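Local coordinates for protein alpha-1,2-mannosidase (Bacteroides thetaiotaomicron, PDB 2WW2) that probably hydrolyses alpha-mannosidic linkages with inversion at the anomeric carbon, as a calcium-dependent glycoside hydrolase of family GH92, at residues T603-R608 / R683-K688; G655-K660 / A677-D682; K660-H665 / F672-A677; A689-Q694 / G710-S715; Q694-N699 / Q722-Q727. All coordinates share one frame; numbering follows the deposited sequence.

Overall arrangement
All five contacts lie in the C-terminal part of the chain, around the six-stranded mixed sheet of 274-277, 661-665, 671-675, 710-717, 685-691 and 694-695. Contacts 3 and 4 are antiparallel strand pairs of that sheet, made by backbone hydrogen bonds and aliphatic side chains; S675 and V673 bond to L714 and L712 between them. Contacts 1 and 2, whose centres are about 8 Å apart, lie at one end of the sheet, where single side chains, Q604 and N679, bond to backbone atoms. R608 of contact 1 reaches N679 of contact 2. Contact 5 is the most completely buried, yet it relies on an arginine, an asparagine and three waters, whereas contacts 2, 3 and 4 include exposed residues.

Contact 1: T603-R608 / R683-K688; sequences TQYHLR and RPYIRK
P684 lies against the side chain of R608, its CB 3.6 Å from R608 CG and over one face of the guanidinium group. R608 is bent at chi2 and chi3, which folds the chain back across the proline, and its NH1 goes on to bond N679 OD1 and S656 OG. Next comes Y685, which runs alongside Y605 with both side chains pointing the same way: Y685 CE1 is 3.8 Å from Y605 CB, and its hydroxyl OH lies 3.5 Å from Y605 CD1. The edge of the Y685 ring also faces Q604 OE1. At I686 the backbone N donates to Q604 OE1 over 2.9 Å, nearly straight at 164°, with the donor above the carbonyl plane of the amide. Two waters tie the same amide to I686 O, one accepting from Q604 NE2 and the other donating to OE1, so both ends of the glutamine head are held, and its extended chain crosses the isoleucine at about a right angle. Helix 600-613 thus rests on the start of strand 685-691, the axes of 603-608 and 685-688 running at 143°; L607 packs on helix 632-640, while I686 touches L714 of strand 710-717.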
# COMPACT_ATOMS: atom_id res chain seq x y z
N THR A 603 -23.55 9.89 7.46
CA THR A 603 -24.15 8.59 7.21
C THR A 603 -24.83 8.61 5.85
O THR A 603 -24.61 7.72 5.03
CB THR A 603 -25.21 8.25 8.31
OG1 THR A 603 -24.54 7.93 9.53
CG2 THR A 603 -26.07 7.07 7.88
N GLN A 604 -25.60 9.66 5.59
CA GLN A 604 -26.35 9.77 4.35
C GLN A 604 -25.41 9.80 3.14
O GLN A 604 -25.63 9.09 2.15
CB GLN A 604 -27.22 11.02 4.38
CG GLN A 604 -28.38 10.94 5.38
CD GLN A 604 -28.83 12.31 5.91
OE1 GLN A 604 -28.64 13.35 5.26
NE2 GLN A 604 -29.42 12.31 7.11
N TYR A 605 -24.36 10.61 3.21
CA TYR A 605 -23.42 10.72 2.09
C TYR A 605 -22.70 9.40 1.82
O TYR A 605 -22.70 8.91 0.69
CB TYR A 605 -22.39 11.83 2.31
CG TYR A 605 -21.34 11.82 1.23
CD1 TYR A 605 -21.60 12.40 -0.01
CD2 TYR A 605 -20.12 11.19 1.43
CE1 TYR A 605 -20.64 12.38 -1.03
CE2 TYR A 605 -19.16 11.16 0.43
CZ TYR A 605 -19.42 11.75 -0.79
OH TYR A 605 -18.46 11.70 -1.78
N HIS A 606 -22.06 8.86 2.85
CA HIS A 606 -21.22 7.67 2.69
C HIS A 606 -21.99 6.42 2.32
O HIS A 606 -21.54 5.62 1.50
CB HIS A 606 -20.39 7.42 3.95
CG HIS A 606 -19.32 8.44 4.17
ND1 HIS A 606 -18.27 8.60 3.29
CD2 HIS A 606 -19.14 9.35 5.15
CE1 HIS A 606 -17.49 9.57 3.73
NE2 HIS A 606 -17.99 10.05 4.85
N LEU A 607 -23.15 6.25 2.92
CA LEU A 607 -24.02 5.15 2.58
C LEU A 607 -24.38 5.19 1.09
O LEU A 607 -24.24 4.19 0.37
CB LEU A 607 -25.28 5.27 3.45
CG LEU A 607 -26.23 4.10 3.53
CD1 LEU A 607 -26.98 4.04 2.21
CD2 LEU A 607 -25.48 2.79 3.86
N ARG A 608 -24.84 6.34 0.62
CA ARG A 608 -25.21 6.42 -0.79
C ARG A 608 -23.98 6.22 -1.69
O ARG A 608 -24.07 5.60 -2.74
CB ARG A 608 -25.94 7.74 -1.08
CG ARG A 608 -27.29 7.82 -0.31
CD ARG A 608 -28.32 6.86 -0.91
NE ARG A 608 -28.58 7.22 -2.30
CZ ARG A 608 -29.40 8.20 -2.66
NH1 ARG A 608 -30.06 8.90 -1.74
NH2 ARG A 608 -29.57 8.50 -3.95
N ARG A 683 -28.37 13.68 -4.74
CA ARG A 683 -29.20 14.19 -3.67
C ARG A 683 -29.33 13.14 -2.56
O ARG A 683 -30.43 12.63 -2.28
CB ARG A 683 -30.57 14.62 -4.20
CG ARG A 683 -30.50 15.82 -5.16
CD ARG A 683 -31.78 15.98 -6.01
NE ARG A 683 -32.83 16.66 -5.27
CZ ARG A 683 -32.89 17.98 -5.09
NH1 ARG A 683 -31.96 18.77 -5.62
NH2 ARG A 683 -33.88 18.52 -4.39
N PRO A 684 -28.21 12.80 -1.90
CA PRO A 684 -28.22 11.77 -0.86
C PRO A 684 -28.72 12.26 0.50
O PRO A 684 -29.00 11.44 1.38
CB PRO A 684 -26.74 11.39 -0.76
CG PRO A 684 -26.03 12.70 -1.02
CD PRO A 684 -26.87 13.38 -2.10
N TYR A 685 -28.83 13.57 0.68
CA TYR A 685 -29.07 14.14 2.01
C TYR A 685 -30.55 14.28 2.34
O TYR A 685 -31.35 14.64 1.48
CB TYR A 685 -28.41 15.53 2.12
CG TYR A 685 -26.91 15.49 1.94
CD1 TYR A 685 -26.09 14.90 2.91
CD2 TYR A 685 -26.31 16.03 0.80
CE1 TYR A 685 -24.72 14.84 2.75
CE2 TYR A 685 -24.93 15.98 0.64
CZ TYR A 685 -24.14 15.39 1.62
OH TYR A 685 -22.77 15.34 1.47
N ILE A 686 -30.91 14.03 3.60
CA ILE A 686 -32.27 14.30 4.06
C ILE A 686 -32.35 15.75 4.56
O ILE A 686 -31.73 16.10 5.57
CB ILE A 686 -32.70 13.30 5.17
CG1 ILE A 686 -32.71 11.86 4.64
CG2 ILE A 686 -34.07 13.68 5.76
CD1 ILE A 686 -32.81 10.83 5.75
N ARG A 687 -33.10 16.59 3.86
CA ARG A 687 -33.26 17.98 4.30
C ARG A 687 -34.33 18.07 5.37
O ARG A 687 -34.16 18.74 6.40
CB ARG A 687 -33.60 18.90 3.12
CG ARG A 687 -33.86 20.35 3.54
CD ARG A 687 -34.13 21.27 2.34
NE ARG A 687 -35.27 20.83 1.56
CZ ARG A 687 -36.54 21.09 1.86
NH1 ARG A 687 -36.84 21.81 2.94
NH2 ARG A 687 -37.51 20.64 1.07
N LYS A 688 -35.45 17.39 5.13
CA LYS A 688 -36.58 17.43 6.05
C LYS A 688 -37.29 16.08 6.01
O LYS A 688 -37.27 15.38 4.99
CB LYS A 688 -37.54 18.53 5.59
CG LYS A 688 -38.70 18.80 6.53
CD LYS A 688 -39.64 19.87 5.94
CE LYS A 688 -40.88 20.02 6.82
NZ LYS A 688 -42.08 20.54 6.07
O HOH W 1 -30.81 14.80 7.89
O HOH W 2 -28.87 16.22 5.53

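Contact 2: G655-K660 / A677-D682; sequences GSPLFK and ADNAAD. With GOL (glycerol), chain G.
N679 points its amide at the backbone of the 655-660 loop, and one nitrogen serves two carbonyls: ND2 donates to P657 O over 2.8 Å and to F659 O over 3.1 Å. Both acceptors lie in the amide plane of the asparagine, with N-H...O angles of 159° and 168°, although ND2 stands above the plane of each carbonyl. With CG anti to the backbone N (chi1 -152°), the head crosses the P657 ring obliquely. OD1, at the other end of the amide, accepts from R608 NH1, so the head is fixed against turning. K660 returns the grip from the opposite segment: its extended chain bends only at chi4, bringing NZ to 2.8 Å from N679 O in the carbonyl plane, with a weak bond to A677 O at 3.4 Å. If N679 gave way to an alanine, the carbonyls of P657 and F659 would probably lose their shared donor and R608 NH1 one acceptor. Glycerol, probably from the crystallisation liquor, donates through O1 to L658 O at 2.7 Å and also bonds Q283. The arrangement is one of side-chain-to-backbone cross-linking between two loops, which lead into strand 661-665 and out of strand 671-675.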
# COMPACT_ATOMS: atom_id res chain seq x y z
N GLY A 655 -30.58 5.81 7.31
CA GLY A 655 -29.48 6.15 6.43
C GLY A 655 -30.02 7.11 5.39
O GLY A 655 -30.36 8.25 5.71
N SER A 656 -30.13 6.63 4.16
CA SER A 656 -30.67 7.41 3.06
C SER A 656 -31.11 6.39 2.02
O SER A 656 -30.31 5.52 1.65
CB SER A 656 -29.58 8.33 2.50
OG SER A 656 -30.01 8.95 1.31
N PRO A 657 -32.39 6.46 1.60
CA PRO A 657 -32.97 5.45 0.71
C PRO A 657 -32.39 5.59 -0.69
O PRO A 657 -31.98 6.69 -1.10
CB PRO A 657 -34.46 5.83 0.68
CG PRO A 657 -34.46 7.33 0.89
CD PRO A 657 -33.32 7.57 1.86
N LEU A 658 -32.40 4.48 -1.43
CA LEU A 658 -31.88 4.47 -2.79
C LEU A 658 -32.94 4.83 -3.84
O LEU A 658 -32.61 5.40 -4.89
CB LEU A 658 -31.31 3.08 -3.11
CG LEU A 658 -30.56 2.96 -4.44
CD1 LEU A 658 -29.24 3.78 -4.37
CD2 LEU A 658 -30.30 1.48 -4.75
N PHE A 659 -34.20 4.52 -3.57
CA PHE A 659 -35.26 4.68 -4.58
C PHE A 659 -36.14 5.89 -4.30
O PHE A 659 -36.09 6.45 -3.21
CB PHE A 659 -36.13 3.41 -4.64
CG PHE A 659 -35.36 2.16 -5.05
CD1 PHE A 659 -35.12 1.90 -6.40
CD2 PHE A 659 -34.86 1.28 -4.09
CE1 PHE A 659 -34.40 0.74 -6.79
CE2 PHE A 659 -34.15 0.12 -4.46
CZ PHE A 659 -33.92 -0.14 -5.82
N LYS A 660 -36.97 6.29 -5.27
CA LYS A 660 -37.94 7.36 -5.01
C LYS A 660 -39.02 6.87 -4.05
O LYS A 660 -39.67 7.66 -3.36
CB LYS A 660 -38.55 7.89 -6.32
CG LYS A 660 -37.56 8.74 -7.10
CD LYS A 660 -38.09 9.17 -8.45
CE LYS A 660 -37.02 9.91 -9.24
NZ LYS A 660 -36.57 11.15 -8.51
N ALA A 677 -39.45 11.59 -2.99
CA ALA A 677 -39.90 11.92 -4.34
C ALA A 677 -38.83 12.63 -5.16
O ALA A 677 -38.79 12.48 -6.38
CB ALA A 677 -41.20 12.75 -4.30
N ASP A 678 -37.95 13.38 -4.50
CA ASP A 678 -36.89 14.09 -5.25
C ASP A 678 -35.51 13.48 -5.07
O ASP A 678 -34.49 14.16 -5.19
CB ASP A 678 -36.90 15.57 -4.90
CG ASP A 678 -38.22 16.22 -5.21
OD1 ASP A 678 -38.62 16.20 -6.40
OD2 ASP A 678 -38.87 16.72 -4.28
N ASN A 679 -35.48 12.17 -4.83
CA ASN A 679 -34.23 11.43 -4.71
C ASN A 679 -33.49 11.40 -6.06
O ASN A 679 -34.13 11.40 -7.12
CB ASN A 679 -34.50 10.00 -4.26
CG ASN A 679 -33.33 9.40 -3.49
OD1 ASN A 679 -32.26 9.99 -3.41
ND2 ASN A 679 -33.54 8.22 -2.92
N ALA A 680 -32.16 11.40 -5.99
CA ALA A 680 -31.28 11.39 -7.16
C ALA A 680 -29.89 10.99 -6.72
O ALA A 680 -29.55 11.10 -5.53
CB ALA A 680 -31.24 12.79 -7.82
N ALA A 681 -29.06 10.57 -7.66
CA ALA A 681 -27.69 10.20 -7.33
C ALA A 681 -26.93 11.31 -6.59
O ALA A 681 -26.10 11.03 -5.71
CB ALA A 681 -26.94 9.77 -8.59
N ASP A 682 -27.21 12.57 -6.93
CA ASP A 682 -26.49 13.67 -6.27
C ASP A 682 -27.30 14.34 -5.18
O ASP A 682 -26.98 15.44 -4.73
CB ASP A 682 -25.98 14.69 -7.30
CG ASP A 682 -27.11 15.43 -8.00
OD1 ASP A 682 -28.24 14.88 -8.07
OD2 ASP A 682 -26.87 16.56 -8.48
C1 GOL G . -31.58 7.59 -6.66
O1 GOL G . -30.77 6.42 -6.62
C2 GOL G . -32.54 7.56 -7.84
O2 GOL G . -33.83 8.02 -7.55
C3 GOL G . -32.72 6.15 -8.30
O3 GOL G . -31.96 6.11 -9.45

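Contact 3: K660-H665 / F672-A677; sequences KKVTLH and FVVSAA
K660, F672 and V674 are among the residues most covered in this pairing. Beyond the lysine's terminal nitrogen, which is held by N679, the backbone of K660 extends the pairing: A676 N donates to K660 O over 2.8 Å, and the alkyl chain, at CB and CG, runs past A676 O. V674 forms a hydrogen-bonded pair with V662, its CB meeting V662 CG2 at 3.7 Å as the two side chains lie side by side. These strands, 661-665 and 671-675, form an antiparallel beta hairpin in the mixed sheet, with a classic bulge where K660 and K661 both face E277 of the adjoining edge strand. F672 closes the other end: F672 O receives L664 N over 2.8 Å at 179°, and F672 N donates back to L664 O. A chi1 of -168° turns the F672 ring away from L664, and it packs on L712. On the other face V673 sits between K661 and T663, its CG1 3.7 Å from K661 CE and its CG2 3.6 Å from T663 OG1.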
# COMPACT_ATOMS: atom_id res chain seq x y z
N LYS A 660 -36.97 6.29 -5.27
CA LYS A 660 -37.94 7.36 -5.01
C LYS A 660 -39.02 6.87 -4.05
O LYS A 660 -39.67 7.66 -3.36
CB LYS A 660 -38.55 7.89 -6.32
CG LYS A 660 -37.56 8.74 -7.10
CD LYS A 660 -38.09 9.17 -8.45
CE LYS A 660 -37.02 9.91 -9.24
NZ LYS A 660 -36.57 11.15 -8.51
N LYS A 661 -39.18 5.55 -3.97
CA LYS A 661 -40.21 4.97 -3.11
C LYS A 661 -39.98 3.49 -2.83
O LYS A 661 -39.67 2.71 -3.75
CB LYS A 661 -41.59 5.17 -3.76
CG LYS A 661 -42.76 4.89 -2.83
CD LYS A 661 -44.08 4.93 -3.59
CE LYS A 661 -45.23 5.06 -2.65
NZ LYS A 661 -46.52 5.25 -3.40
N VAL A 662 -40.12 3.09 -1.56
CA VAL A 662 -40.23 1.67 -1.26
C VAL A 662 -41.46 1.51 -0.39
O VAL A 662 -41.77 2.37 0.45
CB VAL A 662 -39.00 1.08 -0.49
CG1 VAL A 662 -37.87 0.72 -1.43
CG2 VAL A 662 -38.54 2.02 0.60
N THR A 663 -42.19 0.42 -0.62
CA THR A 663 -43.36 0.08 0.17
C THR A 663 -43.15 -1.29 0.78
O THR A 663 -42.90 -2.27 0.07
CB THR A 663 -44.61 0.05 -0.71
OG1 THR A 663 -44.81 1.33 -1.32
CG2 THR A 663 -45.85 -0.30 0.12
N LEU A 664 -43.21 -1.35 2.10
CA LEU A 664 -43.06 -2.60 2.80
C LEU A 664 -44.45 -3.13 3.14
O LEU A 664 -45.25 -2.45 3.79
CB LEU A 664 -42.24 -2.39 4.08
CG LEU A 664 -40.73 -2.13 3.94
CD1 LEU A 664 -40.43 -0.70 3.43
CD2 LEU A 664 -40.07 -2.35 5.28
N HIS A 665 -44.75 -4.35 2.68
CA HIS A 665 -46.03 -5.00 2.92
C HIS A 665 -45.89 -5.89 4.12
O HIS A 665 -45.32 -6.99 4.03
CB HIS A 665 -46.47 -5.77 1.68
CG HIS A 665 -46.79 -4.87 0.53
ND1 HIS A 665 -47.82 -3.96 0.56
CD2 HIS A 665 -46.18 -4.71 -0.67
CE1 HIS A 665 -47.84 -3.28 -0.58
NE2 HIS A 665 -46.85 -3.72 -1.34
N PHE A 672 -45.88 0.14 5.13
CA PHE A 672 -45.07 1.29 5.50
C PHE A 672 -44.34 1.78 4.27
O PHE A 672 -43.62 1.01 3.61
CB PHE A 672 -44.07 0.96 6.61
CG PHE A 672 -43.44 2.20 7.21
CD1 PHE A 672 -44.00 2.80 8.32
CD2 PHE A 672 -42.33 2.78 6.62
CE1 PHE A 672 -43.45 3.95 8.86
CE2 PHE A 672 -41.77 3.93 7.16
CZ PHE A 672 -42.34 4.52 8.28
N VAL A 673 -44.50 3.06 3.96
CA VAL A 673 -43.85 3.66 2.79
C VAL A 673 -42.70 4.58 3.18
O VAL A 673 -42.86 5.45 4.03
CB VAL A 673 -44.86 4.46 1.97
CG1 VAL A 673 -44.15 5.32 0.88
CG2 VAL A 673 -45.92 3.53 1.37
N VAL A 674 -41.54 4.39 2.55
CA VAL A 674 -40.49 5.40 2.64
C VAL A 674 -40.52 6.13 1.31
O VAL A 674 -40.15 5.57 0.27
CB VAL A 674 -39.07 4.83 2.88
CG1 VAL A 674 -38.02 5.95 2.89
CG2 VAL A 674 -39.01 4.02 4.17
N SER A 675 -41.03 7.36 1.29
CA SER A 675 -41.02 8.11 0.03
C SER A 675 -39.94 9.20 -0.01
O SER A 675 -39.68 9.88 0.98
CB SER A 675 -42.41 8.65 -0.31
OG SER A 675 -42.75 9.70 0.56
N ALA A 676 -39.31 9.34 -1.17
CA ALA A 676 -38.24 10.29 -1.36
C ALA A 676 -38.40 10.80 -2.79
O ALA A 676 -37.61 10.48 -3.69
CB ALA A 676 -36.87 9.59 -1.17
N ALA A 677 -39.45 11.59 -2.99
CA ALA A 677 -39.90 11.92 -4.34
C ALA A 677 -38.83 12.63 -5.16
O ALA A 677 -38.79 12.48 -6.38
CB ALA A 677 -41.20 12.75 -4.30

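Contact 4: A689-Q694 / G710-S715; sequences ALLNGQ and GELNLS
L690 and N713 form an antiparallel hydrogen-bonded pair, L690 N donating to N713 O over 3.0 Å and N713 N to L690 O over 2.8 Å, between the axes of 689-691 and 710-715, 4.7 Å apart at 173°. The pairing joins strands 685-691 and 710-717 of the mixed sheet, and beyond it the chain reverses through a type I' beta turn from L691 to Q694, leading into strand 694-695. A further backbone bond, N692 N to E711 O, carries the pairing into this turn. Apolar side chains occupy the face of A689, L691, L712 and L714. A689 CB touches L714 CD2 at 3.6 Å and lies 4.3 Å from L712 CD1, which is equally far from L691 CB. The L712 side chain leaves the backbone with CG opposite its own N (chi1 -177°), which brings CD1 close to L690 O; F696 packs against this methyl, and F672 also touches the L712 side chain. L690 and N713 occupy the other face, their CB atoms nearest each other across the pair. E711 directs its carboxylate to S675 of the neighbouring strand. At the turn, one water accepts from G693 N at 3.0 Å and donates to E711 O at 3.2 Å.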
# COMPACT_ATOMS: atom_id res chain seq x y z
N ALA A 689 -37.93 15.70 7.12
CA ALA A 689 -38.75 14.48 7.12
C ALA A 689 -40.08 14.66 7.87
O ALA A 689 -40.15 15.37 8.88
CB ALA A 689 -37.96 13.31 7.72
N LEU A 690 -41.13 14.05 7.34
CA LEU A 690 -42.39 13.88 8.05
C LEU A 690 -42.62 12.39 8.30
O LEU A 690 -42.48 11.56 7.39
CB LEU A 690 -43.55 14.46 7.23
CG LEU A 690 -43.49 15.92 6.77
CD1 LEU A 690 -44.68 16.23 5.89
CD2 LEU A 690 -43.45 16.87 7.97
N LEU A 691 -42.94 12.04 9.54
CA LEU A 691 -43.39 10.69 9.84
C LEU A 691 -44.88 10.76 10.11
O LEU A 691 -45.32 11.44 11.06
CB LEU A 691 -42.65 10.11 11.05
CG LEU A 691 -43.10 8.73 11.52
CD1 LEU A 691 -42.93 7.65 10.42
CD2 LEU A 691 -42.33 8.33 12.78
N ASN A 692 -45.67 10.11 9.26
CA ASN A 692 -47.12 10.18 9.37
C ASN A 692 -47.59 11.64 9.49
O ASN A 692 -48.51 11.96 10.24
CB ASN A 692 -47.59 9.32 10.54
CG ASN A 692 -47.13 7.87 10.42
OD1 ASN A 692 -46.53 7.31 11.33
ND2 ASN A 692 -47.39 7.27 9.26
N GLY A 693 -46.95 12.51 8.71
CA GLY A 693 -47.40 13.89 8.57
C GLY A 693 -46.88 14.84 9.63
O GLY A 693 -47.20 16.02 9.60
N GLN A 694 -46.09 14.34 10.57
CA GLN A 694 -45.52 15.20 11.62
C GLN A 694 -44.02 15.37 11.43
O GLN A 694 -43.33 14.42 11.07
CB GLN A 694 -45.80 14.60 13.00
CG GLN A 694 -47.19 13.99 13.17
CD GLN A 694 -48.33 14.98 12.97
OE1 GLN A 694 -48.28 16.12 13.46
NE2 GLN A 694 -49.37 14.55 12.24
N GLY A 710 -47.65 3.13 7.79
CA GLY A 710 -47.63 4.59 7.73
C GLY A 710 -46.67 5.04 6.65
O GLY A 710 -46.48 4.35 5.65
N GLU A 711 -46.05 6.20 6.87
CA GLU A 711 -45.19 6.78 5.84
C GLU A 711 -44.12 7.68 6.41
O GLU A 711 -44.40 8.56 7.24
CB GLU A 711 -46.01 7.57 4.81
CG GLU A 711 -45.15 8.19 3.71
CD GLU A 711 -45.96 8.69 2.52
OE1 GLU A 711 -47.15 8.32 2.40
OE2 GLU A 711 -45.42 9.46 1.69
N LEU A 712 -42.88 7.44 5.98
CA LEU A 712 -41.78 8.36 6.20
C LEU A 712 -41.55 9.11 4.90
O LEU A 712 -41.11 8.52 3.91
CB LEU A 712 -40.53 7.59 6.59
CG LEU A 712 -39.31 8.44 6.93
CD1 LEU A 712 -39.58 9.38 8.15
CD2 LEU A 712 -38.07 7.54 7.16
N ASN A 713 -41.85 10.41 4.90
CA ASN A 713 -41.78 11.26 3.71
C ASN A 713 -40.54 12.14 3.77
O ASN A 713 -40.48 13.08 4.56
CB ASN A 713 -43.05 12.13 3.62
CG ASN A 713 -43.05 13.10 2.44
OD1 ASN A 713 -42.10 13.20 1.68
ND2 ASN A 713 -44.14 13.83 2.29
N LEU A 714 -39.55 11.83 2.93
CA LEU A 714 -38.27 12.53 2.97
C LEU A 714 -38.15 13.56 1.84
O LEU A 714 -38.51 13.27 0.70
CB LEU A 714 -37.12 11.53 2.88
CG LEU A 714 -37.14 10.37 3.86
CD1 LEU A 714 -36.00 9.39 3.55
CD2 LEU A 714 -37.00 10.91 5.27
N SER A 715 -37.64 14.74 2.18
CA SER A 715 -37.28 15.76 1.20
C SER A 715 -35.77 15.68 1.00
O SER A 715 -35.01 16.02 1.92
CB SER A 715 -37.64 17.15 1.71
OG SER A 715 -39.04 17.25 1.95
O HOH W 3 -45.53 11.46 6.31

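Contact 5: Q694-N699 / Q722-Q727; sequences QEFTRN and QQRGTQ
R724 NH2 donates to F696 O over 3.1 Å, and N699 ND2 to G725 O over 2.9 Å at 159°; the two bonds join non-repetitive loop segments, one following the edge strand 694-695 and the other lying beyond strand 710-717. Three waters at the edge of the guanidinium, in its plane, continue the network: one links NE to F696 O, one links NH2 to R698 O, and one links NH1 to N699 OD1. A chi1 of 174° and a chain extended from CG to NE carry the head of R724 across to F696. Were N699 replaced by a leucine, G725 O would probably lose this donor, and the water on R724 NH1 one of its acceptors. N699 ND2 also bonds D595 O. Farther out, the F696 ring and the guanidinium cross with planes 41° apart, and T697 C lies over one guanidinium face. Q722 reaches S59 and T57 of the second subunit. G725, at positive phi, brings its CA to 3.5 Å from T697 O in a CA-H...O contact.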
# COMPACT_ATOMS: atom_id res chain seq x y z
N GLN A 694 -46.09 14.34 10.57
CA GLN A 694 -45.52 15.20 11.62
C GLN A 694 -44.02 15.37 11.43
O GLN A 694 -43.33 14.42 11.07
CB GLN A 694 -45.80 14.60 13.00
CG GLN A 694 -47.19 13.99 13.17
CD GLN A 694 -48.33 14.98 12.97
OE1 GLN A 694 -48.28 16.12 13.46
NE2 GLN A 694 -49.37 14.55 12.24
N GLU A 695 -43.51 16.57 11.68
CA GLU A 695 -42.07 16.81 11.58
C GLU A 695 -41.33 15.74 12.37
O GLU A 695 -41.70 15.42 13.49
CB GLU A 695 -41.72 18.20 12.12
CG GLU A 695 -40.24 18.56 12.03
CD GLU A 695 -39.98 19.95 12.54
OE1 GLU A 695 -40.28 20.92 11.80
OE2 GLU A 695 -39.51 20.10 13.70
N PHE A 696 -40.28 15.19 11.79
CA PHE A 696 -39.59 14.03 12.36
C PHE A 696 -38.11 14.28 12.24
O PHE A 696 -37.62 14.50 11.14
CB PHE A 696 -40.01 12.78 11.59
CG PHE A 696 -39.23 11.54 11.94
CD1 PHE A 696 -39.58 10.77 13.05
CD2 PHE A 696 -38.18 11.12 11.13
CE1 PHE A 696 -38.88 9.61 13.35
CE2 PHE A 696 -37.47 9.96 11.42
CZ PHE A 696 -37.82 9.20 12.54
N THR A 697 -37.40 14.29 13.36
CA THR A 697 -35.97 14.59 13.35
C THR A 697 -35.12 13.48 14.01
O THR A 697 -33.89 13.61 14.08
CB THR A 697 -35.65 15.92 14.06
OG1 THR A 697 -35.99 15.81 15.44
CG2 THR A 697 -36.45 17.09 13.44
N ARG A 698 -35.75 12.41 14.47
CA ARG A 698 -34.98 11.29 15.04
C ARG A 698 -34.18 10.58 13.96
O ARG A 698 -34.61 10.51 12.82
CB ARG A 698 -35.90 10.29 15.75
CG ARG A 698 -36.55 10.88 16.99
CD ARG A 698 -37.37 9.83 17.74
NE ARG A 698 -38.51 9.31 16.99
CZ ARG A 698 -39.73 9.84 16.98
NH1 ARG A 698 -40.00 10.97 17.65
NH2 ARG A 698 -40.70 9.26 16.28
N ASN A 699 -33.01 10.05 14.33
CA ASN A 699 -32.15 9.34 13.36
C ASN A 699 -32.41 7.84 13.35
O ASN A 699 -31.56 7.06 12.92
CB ASN A 699 -30.67 9.60 13.64
CG ASN A 699 -30.29 11.06 13.47
OD1 ASN A 699 -30.80 11.74 12.58
ND2 ASN A 699 -29.37 11.54 14.30
N GLN A 722 -27.36 20.69 8.27
CA GLN A 722 -26.57 20.51 9.48
C GLN A 722 -27.31 20.87 10.76
O GLN A 722 -26.74 20.77 11.84
CB GLN A 722 -25.23 21.25 9.38
CG GLN A 722 -24.27 20.54 8.43
CD GLN A 722 -23.05 21.35 8.10
OE1 GLN A 722 -22.70 22.29 8.80
NE2 GLN A 722 -22.38 20.98 7.02
N GLN A 723 -28.56 21.29 10.62
CA GLN A 723 -29.39 21.60 11.79
C GLN A 723 -30.34 20.47 12.14
O GLN A 723 -31.14 20.61 13.06
CB GLN A 723 -30.24 22.85 11.57
CG GLN A 723 -29.52 24.02 10.94
CD GLN A 723 -30.19 25.33 11.23
OE1 GLN A 723 -30.75 25.97 10.33
NE2 GLN A 723 -30.15 25.76 12.49
N ARG A 724 -30.29 19.38 11.38
CA ARG A 724 -31.26 18.31 11.58
C ARG A 724 -30.61 17.07 12.17
O ARG A 724 -29.57 16.62 11.69
CB ARG A 724 -31.94 17.94 10.25
CG ARG A 724 -32.85 16.76 10.35
CD ARG A 724 -33.56 16.42 9.03
NE ARG A 724 -34.53 15.37 9.33
CZ ARG A 724 -34.20 14.10 9.52
NH1 ARG A 724 -32.94 13.73 9.34
NH2 ARG A 724 -35.12 13.21 9.85
N GLY A 725 -31.23 16.49 13.19
CA GLY A 725 -30.75 15.22 13.73
C GLY A 725 -29.51 15.34 14.59
O GLY A 725 -28.76 14.37 14.74
N THR A 726 -29.29 16.52 15.17
CA THR A 726 -28.06 16.79 15.92
C THR A 726 -28.26 16.78 17.44
O THR A 726 -27.30 16.90 18.19
CB THR A 726 -27.47 18.15 15.52
OG1 THR A 726 -28.41 19.18 15.84
CG2 THR A 726 -27.18 18.20 14.02
N GLN A 727 -29.49 16.63 17.90
CA GLN A 727 -29.77 16.70 19.34
C GLN A 727 -29.74 15.33 20.03
O GLN A 727 -30.00 14.32 19.41
CB GLN A 727 -31.13 17.36 19.57
CG GLN A 727 -31.22 18.75 18.98
CD GLN A 727 -30.15 19.65 19.56
OE1 GLN A 727 -30.10 19.86 20.77
NE2 GLN A 727 -29.27 20.17 18.70
O HOH W 4 -37.00 16.73 9.54
O HOH W 5 -34.38 10.72 10.20
O HOH W 6 -31.65 11.01 10.05